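Local structure of putative oxidoreductase yhhX (Escherichia coli K-12, 3F4L) at residues V70-A75 with L93-F98; Y122-F127 with G296-V301; F127-L132 with G249-E254. The protein is a probable oxidoreductase of the Gfo/Idh/MocA family, perhaps acting as an NADP+-dependent scyllo-inositol dehydrogenase. All blocks are in the same frame, centred on the assembly; numbering follows the deposited sequence.

Contact 1: residues V70-A75 with L93-F98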
loop_
_atom_site.group_PDB
_atom_site.type_symbol
_atom_site.label_atom_id
_atom_site.label_comp_id
_atom_site.label_asym_id
_atom_site.label_seq_id
_atom_site.Cartn_x
_atom_site.Cartn_y
_atom_site.Cartn_z
ATOM N N VAL A 70 -12.374 -12.097 -33.576
ATOM C CA VAL A 70 -12.216 -11.926 -32.128
ATOM C C VAL A 70 -12.106 -13.298 -31.459
ATOM O O VAL A 70 -13.059 -14.057 -31.445
ATOM C CB VAL A 70 -13.412 -11.154 -31.554
ATOM C CG1 VAL A 70 -13.183 -10.816 -30.077
ATOM C CG2 VAL A 70 -13.628 -9.890 -32.364
ATOM N N VAL A 71 -10.935 -13.605 -30.909
ATOM C CA VAL A 71 -10.690 -14.892 -30.269
ATOM C C VAL A 71 -11.068 -14.868 -28.790
ATOM O O VAL A 71 -10.424 -14.190 -27.987
ATOM C CB VAL A 71 -9.217 -15.277 -30.410
ATOM C CG1 VAL A 71 -8.991 -16.667 -29.855
ATOM C CG2 VAL A 71 -8.805 -15.197 -31.878
ATOM N N CYS A 72 -12.117 -15.610 -28.449
ATOM C CA CYS A 72 -12.633 -15.675 -27.081
ATOM C C CYS A 72 -12.729 -17.100 -26.567
ATOM O O CYS A 72 -13.561 -17.387 -25.715
ATOM C CB CYS A 72 -14.034 -15.076 -27.019
ATOM S SG CYS A 72 -14.187 -13.475 -27.777
ATOM N N THR A 73 -11.900 -17.992 -27.095
ATOM C CA THR A 73 -11.910 -19.389 -26.669
ATOM C C THR A 73 -11.079 -19.554 -25.403
ATOM O O THR A 73 -10.781 -18.583 -24.704
ATOM C CB THR A 73 -11.318 -20.326 -27.756
ATOM O OG1 THR A 73 -9.997 -19.882 -28.114
ATOM C CG2 THR A 73 -12.211 -20.352 -28.995
ATOM N N HIS A 74 -10.709 -20.796 -25.121
ATOM C CA HIS A 74 -9.898 -21.114 -23.961
ATOM C C HIS A 74 -8.506 -20.526 -24.165
ATOM O O HIS A 74 -7.943 -20.590 -25.262
ATOM C CB HIS A 74 -9.806 -22.631 -23.801
ATOM C CG HIS A 74 -9.090 -23.068 -22.562
ATOM N ND1 HIS A 74 -7.767 -22.765 -22.319
ATOM C CD2 HIS A 74 -9.510 -23.797 -21.500
ATOM C CE1 HIS A 74 -7.403 -23.288 -21.161
ATOM N NE2 HIS A 74 -8.442 -23.919 -20.644
ATOM N N ALA A 75 -7.953 -19.957 -23.102
ATOM C CA ALA A 75 -6.626 -19.350 -23.148
ATOM C C ALA A 75 -5.604 -20.154 -23.956
ATOM O O ALA A 75 -4.865 -19.596 -24.773
ATOM C CB ALA A 75 -6.108 -19.143 -21.724
ATOM N N LEU A 93 -8.359 -9.573 -32.690
ATOM C CA LEU A 93 -8.552 -9.020 -31.348
ATOM C C LEU A 93 -8.593 -10.248 -30.433
ATOM O O LEU A 93 -9.424 -11.143 -30.617
ATOM C CB LEU A 93 -9.863 -8.228 -31.273
ATOM C CG LEU A 93 -10.272 -7.614 -29.919
ATOM C CD1 LEU A 93 -9.231 -6.597 -29.442
ATOM C CD2 LEU A 93 -11.624 -6.927 -30.073
ATOM N N VAL A 94 -7.694 -10.304 -29.455
ATOM C CA VAL A 94 -7.624 -11.461 -28.573
ATOM C C VAL A 94 -7.937 -11.185 -27.103
ATOM O O VAL A 94 -7.390 -10.262 -26.508
ATOM C CB VAL A 94 -6.226 -12.112 -28.634
ATOM C CG1 VAL A 94 -6.267 -13.481 -27.969
ATOM C CG2 VAL A 94 -5.755 -12.227 -30.078
ATOM N N GLU A 95 -8.805 -12.005 -26.522
ATOM C CA GLU A 95 -9.160 -11.862 -25.112
ATOM C C GLU A 95 -8.026 -12.351 -24.214
ATOM O O GLU A 95 -7.165 -13.110 -24.653
ATOM C CB GLU A 95 -10.424 -12.653 -24.796
ATOM C CG GLU A 95 -11.699 -11.868 -24.980
ATOM C CD GLU A 95 -12.867 -12.530 -24.290
ATOM O OE1 GLU A 95 -13.916 -11.865 -24.132
ATOM O OE2 GLU A 95 -12.732 -13.713 -23.905
ATOM N N LYS A 96 -8.034 -11.911 -22.957
ATOM C CA LYS A 96 -7.009 -12.307 -21.988
ATOM C C LYS A 96 -6.969 -13.828 -21.832
ATOM O O LYS A 96 -8.008 -14.471 -21.729
ATOM C CB LYS A 96 -7.300 -11.657 -20.627
ATOM C CG LYS A 96 -7.430 -10.130 -20.673
ATOM C CD LYS A 96 -8.730 -9.650 -21.352
ATOM C CE LYS A 96 -9.963 -10.037 -20.526
ATOM N NZ LYS A 96 -11.219 -9.363 -20.972
ATOM N N PRO A 97 -5.767 -14.432 -21.834
ATOM C CA PRO A 97 -4.435 -13.839 -21.983
ATOM C C PRO A 97 -4.068 -13.796 -23.468
ATOM O O PRO A 97 -4.415 -14.704 -24.215
ATOM C CB PRO A 97 -3.522 -14.810 -21.219
ATOM C CG PRO A 97 -4.455 -15.915 -20.689
ATOM C CD PRO A 97 -5.646 -15.873 -21.584
ATOM N N PHE A 98 -3.372 -12.744 -23.879
ATOM C CA PHE A 98 -2.956 -12.572 -25.272
ATOM C C PHE A 98 -2.315 -13.850 -25.809
ATOM O O PHE A 98 -2.738 -14.398 -26.828
ATOM C CB PHE A 98 -1.964 -11.412 -25.365
ATOM C CG PHE A 98 -1.735 -10.923 -26.759
ATOM C CD1 PHE A 98 -2.811 -10.542 -27.558
ATOM C CD2 PHE A 98 -0.452 -10.841 -27.276
ATOM C CE1 PHE A 98 -2.612 -10.083 -28.858
ATOM C CE2 PHE A 98 -0.238 -10.382 -28.582
ATOM C CZ PHE A 98 -1.322 -10.003 -29.371
HETATM O O HOH W 1 -11.692 -16.319 -23.455
#

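Contact 2: residues Y122-F127 with G296-V301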
loop_
_atom_site.group_PDB
_atom_site.type_symbol
_atom_site.label_atom_id
_atom_site.label_comp_id
_atom_site.label_asym_id
_atom_site.label_seq_id
_atom_site.Cartn_x
_atom_site.Cartn_y
_atom_site.Cartn_z
ATOM N N TYR A 122 -7.573 -7.444 -25.849
ATOM C CA TYR A 122 -8.809 -6.728 -25.541
ATOM C C TYR A 122 -8.641 -6.124 -24.148
ATOM O O TYR A 122 -8.875 -6.797 -23.151
ATOM C CB TYR A 122 -9.988 -7.722 -25.555
ATOM C CG TYR A 122 -11.365 -7.153 -25.260
ATOM C CD1 TYR A 122 -11.901 -6.113 -26.023
ATOM C CD2 TYR A 122 -12.150 -7.690 -24.248
ATOM C CE1 TYR A 122 -13.190 -5.630 -25.783
ATOM C CE2 TYR A 122 -13.436 -7.214 -23.998
ATOM C CZ TYR A 122 -13.944 -6.188 -24.769
ATOM O OH TYR A 122 -15.208 -5.722 -24.522
ATOM N N GLN A 123 -8.209 -4.867 -24.079
ATOM C CA GLN A 123 -8.018 -4.205 -22.788
ATOM C C GLN A 123 -9.151 -3.213 -22.572
ATOM O O GLN A 123 -8.944 -2.008 -22.559
ATOM C CB GLN A 123 -6.665 -3.481 -22.752
ATOM C CG GLN A 123 -5.468 -4.410 -22.949
ATOM C CD GLN A 123 -5.349 -5.472 -21.861
ATOM O OE1 GLN A 123 -6.062 -5.433 -20.858
ATOM N NE2 GLN A 123 -4.431 -6.415 -22.049
ATOM N N ASN A 124 -10.352 -3.744 -22.386
ATOM C CA ASN A 124 -11.534 -2.917 -22.198
ATOM C C ASN A 124 -11.515 -2.074 -20.924
ATOM O O ASN A 124 -12.183 -1.048 -20.859
ATOM C CB ASN A 124 -12.800 -3.792 -22.230
ATOM C CG ASN A 124 -12.808 -4.873 -21.147
ATOM O OD1 ASN A 124 -11.858 -5.632 -20.999
ATOM N ND2 ASN A 124 -13.903 -4.950 -20.397
ATOM N N ARG A 125 -10.751 -2.481 -19.915
ATOM C CA ARG A 125 -10.736 -1.707 -18.675
ATOM C C ARG A 125 -10.007 -0.371 -18.808
ATOM O O ARG A 125 -9.875 0.393 -17.841
ATOM C CB ARG A 125 -10.168 -2.549 -17.519
ATOM C CG ARG A 125 -10.941 -3.871 -17.324
ATOM C CD ARG A 125 -10.970 -4.358 -15.871
ATOM N NE ARG A 125 -11.933 -3.587 -15.094
ATOM C CZ ARG A 125 -13.055 -4.074 -14.570
ATOM N NH1 ARG A 125 -13.377 -5.351 -14.714
ATOM N NH2 ARG A 125 -13.874 -3.263 -13.930
ATOM N N ARG A 126 -9.542 -0.082 -20.017
ATOM C CA ARG A 126 -8.901 1.193 -20.266
ATOM C C ARG A 126 -10.036 2.188 -20.392
ATOM O O ARG A 126 -9.827 3.395 -20.427
ATOM C CB ARG A 126 -8.094 1.154 -21.563
ATOM C CG ARG A 126 -6.790 0.398 -21.405
ATOM C CD ARG A 126 -5.860 0.621 -22.581
ATOM N NE ARG A 126 -4.598 -0.080 -22.379
ATOM C CZ ARG A 126 -3.492 0.171 -23.072
ATOM N NH1 ARG A 126 -3.504 1.106 -24.010
ATOM N NH2 ARG A 126 -2.378 -0.498 -22.817
ATOM N N PHE A 127 -11.250 1.660 -20.459
ATOM C CA PHE A 127 -12.422 2.503 -20.566
ATOM C C PHE A 127 -13.351 2.350 -19.365
ATOM O O PHE A 127 -14.550 2.562 -19.480
ATOM C CB PHE A 127 -13.156 2.214 -21.885
ATOM C CG PHE A 127 -12.303 2.445 -23.095
ATOM C CD1 PHE A 127 -11.828 3.722 -23.389
ATOM C CD2 PHE A 127 -11.906 1.385 -23.898
ATOM C CE1 PHE A 127 -10.964 3.939 -24.461
ATOM C CE2 PHE A 127 -11.036 1.590 -24.980
ATOM C CZ PHE A 127 -10.566 2.870 -25.258
ATOM N N GLY A 296 -17.805 5.379 -18.749
ATOM C CA GLY A 296 -17.044 4.257 -19.270
ATOM C C GLY A 296 -17.820 3.566 -20.377
ATOM O O GLY A 296 -19.057 3.571 -20.370
ATOM N N ASP A 297 -17.103 2.970 -21.326
ATOM C CA ASP A 297 -17.745 2.275 -22.437
ATOM C C ASP A 297 -16.768 1.288 -23.078
ATOM O O ASP A 297 -15.872 1.686 -23.836
ATOM C CB ASP A 297 -18.241 3.304 -23.466
ATOM C CG ASP A 297 -18.935 2.663 -24.663
ATOM O OD1 ASP A 297 -19.279 1.467 -24.596
ATOM O OD2 ASP A 297 -19.146 3.365 -25.676
ATOM N N TYR A 298 -16.944 0.000 -22.775
ATOM C CA TYR A 298 -16.054 -1.027 -23.316
ATOM C C TYR A 298 -16.082 -1.092 -24.838
ATOM O O TYR A 298 -15.151 -1.605 -25.459
ATOM C CB TYR A 298 -16.404 -2.404 -22.746
ATOM C CG TYR A 298 -16.217 -2.513 -21.252
ATOM C CD1 TYR A 298 -15.213 -1.791 -20.604
ATOM C CD2 TYR A 298 -17.004 -3.377 -20.487
ATOM C CE1 TYR A 298 -14.993 -1.928 -19.234
ATOM C CE2 TYR A 298 -16.789 -3.523 -19.107
ATOM C CZ TYR A 298 -15.782 -2.794 -18.494
ATOM O OH TYR A 298 -15.543 -2.932 -17.142
ATOM N N GLY A 299 -17.147 -0.550 -25.426
ATOM C CA GLY A 299 -17.289 -0.559 -26.871
ATOM C C GLY A 299 -16.319 0.376 -27.561
ATOM O O GLY A 299 -16.168 0.339 -28.785
ATOM N N ARG A 300 -15.658 1.220 -26.779
ATOM C CA ARG A 300 -14.698 2.153 -27.342
ATOM C C ARG A 300 -13.513 1.397 -27.941
ATOM O O ARG A 300 -12.758 1.954 -28.729
ATOM C CB ARG A 300 -14.273 3.171 -26.275
ATOM C CG ARG A 300 -15.352 4.251 -26.101
ATOM C CD ARG A 300 -15.344 4.952 -24.746
ATOM N NE ARG A 300 -14.124 5.710 -24.505
ATOM C CZ ARG A 300 -13.933 6.491 -23.445
ATOM N NH1 ARG A 300 -14.898 6.612 -22.536
ATOM N NH2 ARG A 300 -12.780 7.141 -23.293
ATOM N N VAL A 301 -13.373 0.126 -27.573
ATOM C CA VAL A 301 -12.321 -0.726 -28.108
ATOM C C VAL A 301 -12.653 -0.939 -29.583
ATOM O O VAL A 301 -11.792 -0.846 -30.454
ATOM C CB VAL A 301 -12.286 -2.107 -27.397
ATOM C CG1 VAL A 301 -11.396 -3.080 -28.184
ATOM C CG2 VAL A 301 -11.759 -1.959 -25.961
#

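Contact 3: residues F127-L132 with G249-E254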
loop_
_atom_site.group_PDB
_atom_site.type_symbol
_atom_site.label_atom_id
_atom_site.label_comp_id
_atom_site.label_asym_id
_atom_site.label_seq_id
_atom_site.Cartn_x
_atom_site.Cartn_y
_atom_site.Cartn_z
ATOM N N PHE A 127 -11.250 1.660 -20.459
ATOM C CA PHE A 127 -12.422 2.503 -20.566
ATOM C C PHE A 127 -13.351 2.350 -19.365
ATOM O O PHE A 127 -14.550 2.562 -19.480
ATOM C CB PHE A 127 -13.156 2.214 -21.885
ATOM C CG PHE A 127 -12.303 2.445 -23.095
ATOM C CD1 PHE A 127 -11.828 3.722 -23.389
ATOM C CD2 PHE A 127 -11.906 1.385 -23.898
ATOM C CE1 PHE A 127 -10.964 3.939 -24.461
ATOM C CE2 PHE A 127 -11.036 1.590 -24.980
ATOM C CZ PHE A 127 -10.566 2.870 -25.258
ATOM N N ASP A 128 -12.785 1.965 -18.219
ATOM C CA ASP A 128 -13.546 1.858 -16.971
ATOM C C ASP A 128 -13.695 3.299 -16.485
ATOM O O ASP A 128 -12.735 4.076 -16.552
ATOM C CB ASP A 128 -12.778 1.058 -15.912
ATOM C CG ASP A 128 -13.220 -0.392 -15.840
ATOM O OD1 ASP A 128 -14.298 -0.730 -16.396
ATOM O OD2 ASP A 128 -12.499 -1.193 -15.205
ATOM N N SER A 129 -14.882 3.660 -16.002
ATOM C CA SER A 129 -15.124 5.025 -15.537
ATOM C C SER A 129 -14.199 5.456 -14.403
ATOM O O SER A 129 -13.739 6.589 -14.384
ATOM C CB SER A 129 -16.583 5.200 -15.092
ATOM O OG SER A 129 -16.892 4.312 -14.051
ATOM N N CYS A 130 -13.948 4.561 -13.453
ATOM C CA CYS A 130 -13.065 4.861 -12.327
ATOM C C CYS A 130 -11.667 5.233 -12.836
ATOM O O CYS A 130 -11.096 6.265 -12.463
ATOM C CB CYS A 130 -12.987 3.648 -11.392
ATOM S SG CYS A 130 -12.877 2.037 -12.236
ATOM N N PHE A 131 -11.124 4.377 -13.694
ATOM C CA PHE A 131 -9.815 4.605 -14.279
ATOM C C PHE A 131 -9.770 5.912 -15.076
ATOM O O PHE A 131 -8.853 6.729 -14.902
ATOM C CB PHE A 131 -9.446 3.431 -15.192
ATOM C CG PHE A 131 -8.203 3.661 -15.984
ATOM C CD1 PHE A 131 -6.971 3.771 -15.351
ATOM C CD2 PHE A 131 -8.266 3.814 -17.366
ATOM C CE1 PHE A 131 -5.814 4.033 -16.092
ATOM C CE2 PHE A 131 -7.111 4.079 -18.115
ATOM C CZ PHE A 131 -5.891 4.188 -17.476
ATOM N N LEU A 132 -10.756 6.123 -15.944
ATOM C CA LEU A 132 -10.772 7.341 -16.751
ATOM C C LEU A 132 -10.816 8.610 -15.905
ATOM O O LEU A 132 -10.258 9.638 -16.296
ATOM C CB LEU A 132 -11.947 7.338 -17.731
ATOM C CG LEU A 132 -11.934 6.299 -18.859
ATOM C CD1 LEU A 132 -13.233 6.403 -19.638
ATOM C CD2 LEU A 132 -10.736 6.513 -19.777
ATOM N N GLY A 249 -15.223 3.172 -5.424
ATOM C CA GLY A 249 -16.161 2.650 -6.399
ATOM C C GLY A 249 -15.548 2.316 -7.738
ATOM O O GLY A 249 -14.697 3.043 -8.253
ATOM N N ILE A 250 -15.998 1.210 -8.311
ATOM C CA ILE A 250 -15.489 0.756 -9.597
ATOM C C ILE A 250 -16.527 0.995 -10.687
ATOM O O ILE A 250 -17.711 1.209 -10.401
ATOM C CB ILE A 250 -15.132 -0.753 -9.536
ATOM C CG1 ILE A 250 -14.461 -1.203 -10.841
ATOM C CG2 ILE A 250 -16.391 -1.585 -9.279
ATOM C CD1 ILE A 250 -13.821 -2.584 -10.726
ATOM N N ASP A 251 -16.065 0.980 -11.934
ATOM C CA ASP A 251 -16.929 1.157 -13.095
ATOM C C ASP A 251 -18.136 0.233 -12.918
ATOM O O ASP A 251 -17.975 -0.909 -12.507
ATOM C CB ASP A 251 -16.159 0.769 -14.346
ATOM C CG ASP A 251 -16.998 0.852 -15.585
ATOM O OD1 ASP A 251 -16.962 1.898 -16.253
ATOM O OD2 ASP A 251 -17.699 -0.140 -15.881
ATOM N N GLN A 252 -19.329 0.722 -13.250
ATOM C CA GLN A 252 -20.558 -0.043 -13.073
ATOM C C GLN A 252 -21.118 -0.838 -14.264
ATOM O O GLN A 252 -22.185 -1.442 -14.147
ATOM C CB GLN A 252 -21.651 0.894 -12.540
ATOM C CG GLN A 252 -21.375 1.418 -11.134
ATOM C CD GLN A 252 -21.393 0.303 -10.103
ATOM O OE1 GLN A 252 -22.417 -0.362 -9.910
ATOM N NE2 GLN A 252 -20.261 0.080 -9.443
ATOM N N GLN A 253 -20.421 -0.842 -15.396
ATOM C CA GLN A 253 -20.885 -1.583 -16.568
ATOM C C GLN A 253 -21.095 -3.065 -16.266
ATOM O O GLN A 253 -22.093 -3.644 -16.681
ATOM C CB GLN A 253 -19.887 -1.455 -17.726
ATOM C CG GLN A 253 -19.708 -0.052 -18.231
ATOM C CD GLN A 253 -18.652 0.044 -19.302
ATOM O OE1 GLN A 253 -18.868 -0.350 -20.460
ATOM N NE2 GLN A 253 -17.491 0.563 -18.925
ATOM N N GLU A 254 -20.162 -3.685 -15.550
ATOM C CA GLU A 254 -20.300 -5.105 -15.244
ATOM C C GLU A 254 -21.513 -5.350 -14.358
ATOM O O GLU A 254 -22.240 -6.335 -14.540
ATOM C CB GLU A 254 -19.048 -5.642 -14.550
ATOM C CG GLU A 254 -19.057 -7.158 -14.373
ATOM C CD GLU A 254 -17.898 -7.669 -13.523
ATOM O OE1 GLU A 254 -16.751 -7.220 -13.742
ATOM O OE2 GLU A 254 -18.133 -8.525 -12.643
HETATM O O HOH W 2 -19.369 3.433 -13.539
#

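Contact 1: residues V70-A75 with L93-F98
Val70 and Leu93 stand side by side on one face of a parallel sheet, both side chains pointing the same way, with Val70 CG1 4.2 Å from Leu93 CD2. Val71 and Val94 make the next pair on the other face, where Val71 CB lies 4.2 Å from Val94 CG1; His78 and Tyr81 of helix 78-87 pack against this side. Two backbone bonds fix the register. Val71 N donates to Leu93 O at 2.9 Å, and Glu95 N returns a bond to Val71 O at 3.1 Å. Past these bonds the side chain of Glu95 reaches across to the other segment. Its chain runs extended beyond CG (chi2 -163°), which carries the carboxylate alongside Cys72 and sets Glu95 OE2 3.6 Å from Cys72 CB. The buried acid has several partners: OE1 is hydrogen-bonded to His18 NE2 and OE2 to Ser13 OG, both from helix 12-22. A water 2.8 Å from Glu95 OE2 and 2.7 Å from Thr73 O can donate to either oxygen. With an alanine in place of this glutamate, His18 and Ser13 would probably be left without the carboxylate that joins them, and a gap would be likely to open beside Cys72. Farther on, a cis peptide bond precedes Pro97, whose ring meets the loop after the first strand: Pro97 CD presses on Ala75 CB at 3.3 Å, tighter than an ordinary van der Waals contact. The two strands and helix 78-87 between them form a beta-alpha-beta unit of the Rossmann fold, and Glu95, Lys96 and cis Pro97 match the Glu-Lys-Pro signature of the Gfo/Idh/MocA family, which in relatives lies at the nucleotide and substrate site.

Contact 2: residues Y122-F127 with G296-V301
Phe127 projects toward the start of helix 300-311, and every part of its side chain finds a neighbour there. CB lies 3.4 Å from Asp297 O, in the turn that leads into the helix. Beyond CG, Arg300 CB stands over the centre of the ring, 3.6 Å from its centroid and only 1° off the normal, a CH-pi contact over the face. Arg300 bends at chi3 (64°), which brings its NE to 3.2 Å from Phe127 CD1 and near CE1 as well; the guanidinium is tilted 44° against the ring rather than stacked on it. On the other branch, CD2 has both Arg300 CB and Val301 CG2 as neighbours, and Phe127 CE2 meets Val301 CG2 at 3.8 Å, the methyl sitting in the plane of the ring at its edge. CZ, the tip, is again under Arg300 CB. The other methyl of Val301, CG1, touches the edge of the Tyr122 ring. Nearby, Asn124 ND2 sits over the centre of the Tyr298 ring, with the amide standing steeply to the ring plane, while Tyr298 OH is hydrogen-bonded to Asp128 OD1. Phe127 O accepts a weak bond from Asp297 N, and Gly296 CA lies close to that same carbonyl. The grip is thus mostly aromatic and aliphatic, relying on ring faces and edges; Asp297 and Tyr298 have their stronger polar partners beyond it, in Arg25 and Asp128.

Contact 3: residues F127-L132 with G249-E254
With chi1 at 177°, Asp251 swings its CG away from its own backbone nitrogen and holds the carboxylate up to Ser129 at the start of helix 129-140; a chi1 of 41° in Cys130 turns SG back toward the Asp251 backbone. Ser129 N donates to Asp251 OD1 at 2.7 Å, nearly straight (167°) and on the anti side of the oxygen. Gln253 NE2 meets the same OD1 at 3.0 Å on the syn side, well out of the carboxylate plane, while Gln253 N reaches Asp251 OD2 at 2.9 Å from above that plane. Beside this, Asp251 N makes a weak bond to Cys130 SG at 3.4 Å, and a water joins Ser129 OG to Gln252 N. Asp128 OD1 lies 3.5 Å from Asp251 OD2 without a bond; Tyr298 OH, bonded to Asp128 OD1, and Arg125, paired with OD2, may ease this closeness of two acids. Asp128 occupies the N-cap position of helix 129-140 but makes no capping bond with its side chain. One carboxylate therefore serves two helix starts: OD1 accepts from Ser129 N across the contact, and OD2 takes the capping bond from Gln253 N, an Asx turn that leads into helix 253-258.

From the N terminus, contact 1 comes first and closes the short loop between strands 66-71 and 91-94, inside the parallel sheet of the nucleotide-binding fold. After strand 119-121, the last of that sheet, the chain opens contact 2, which closes only at residues 296-301, so a long loop runs through much of the C-terminal alpha/beta domain. Contact 3 is nested in this loop: it starts from the Phe127 that contact 2 also uses and closes at residues 249-254. Contacts 2 and 3 adjoin, their centres about 10 Å apart, and bind the exit from the parallel sheet to helices 129-140, 253-258 and 300-311. Contact 1 touches contact 2 but not contact 3.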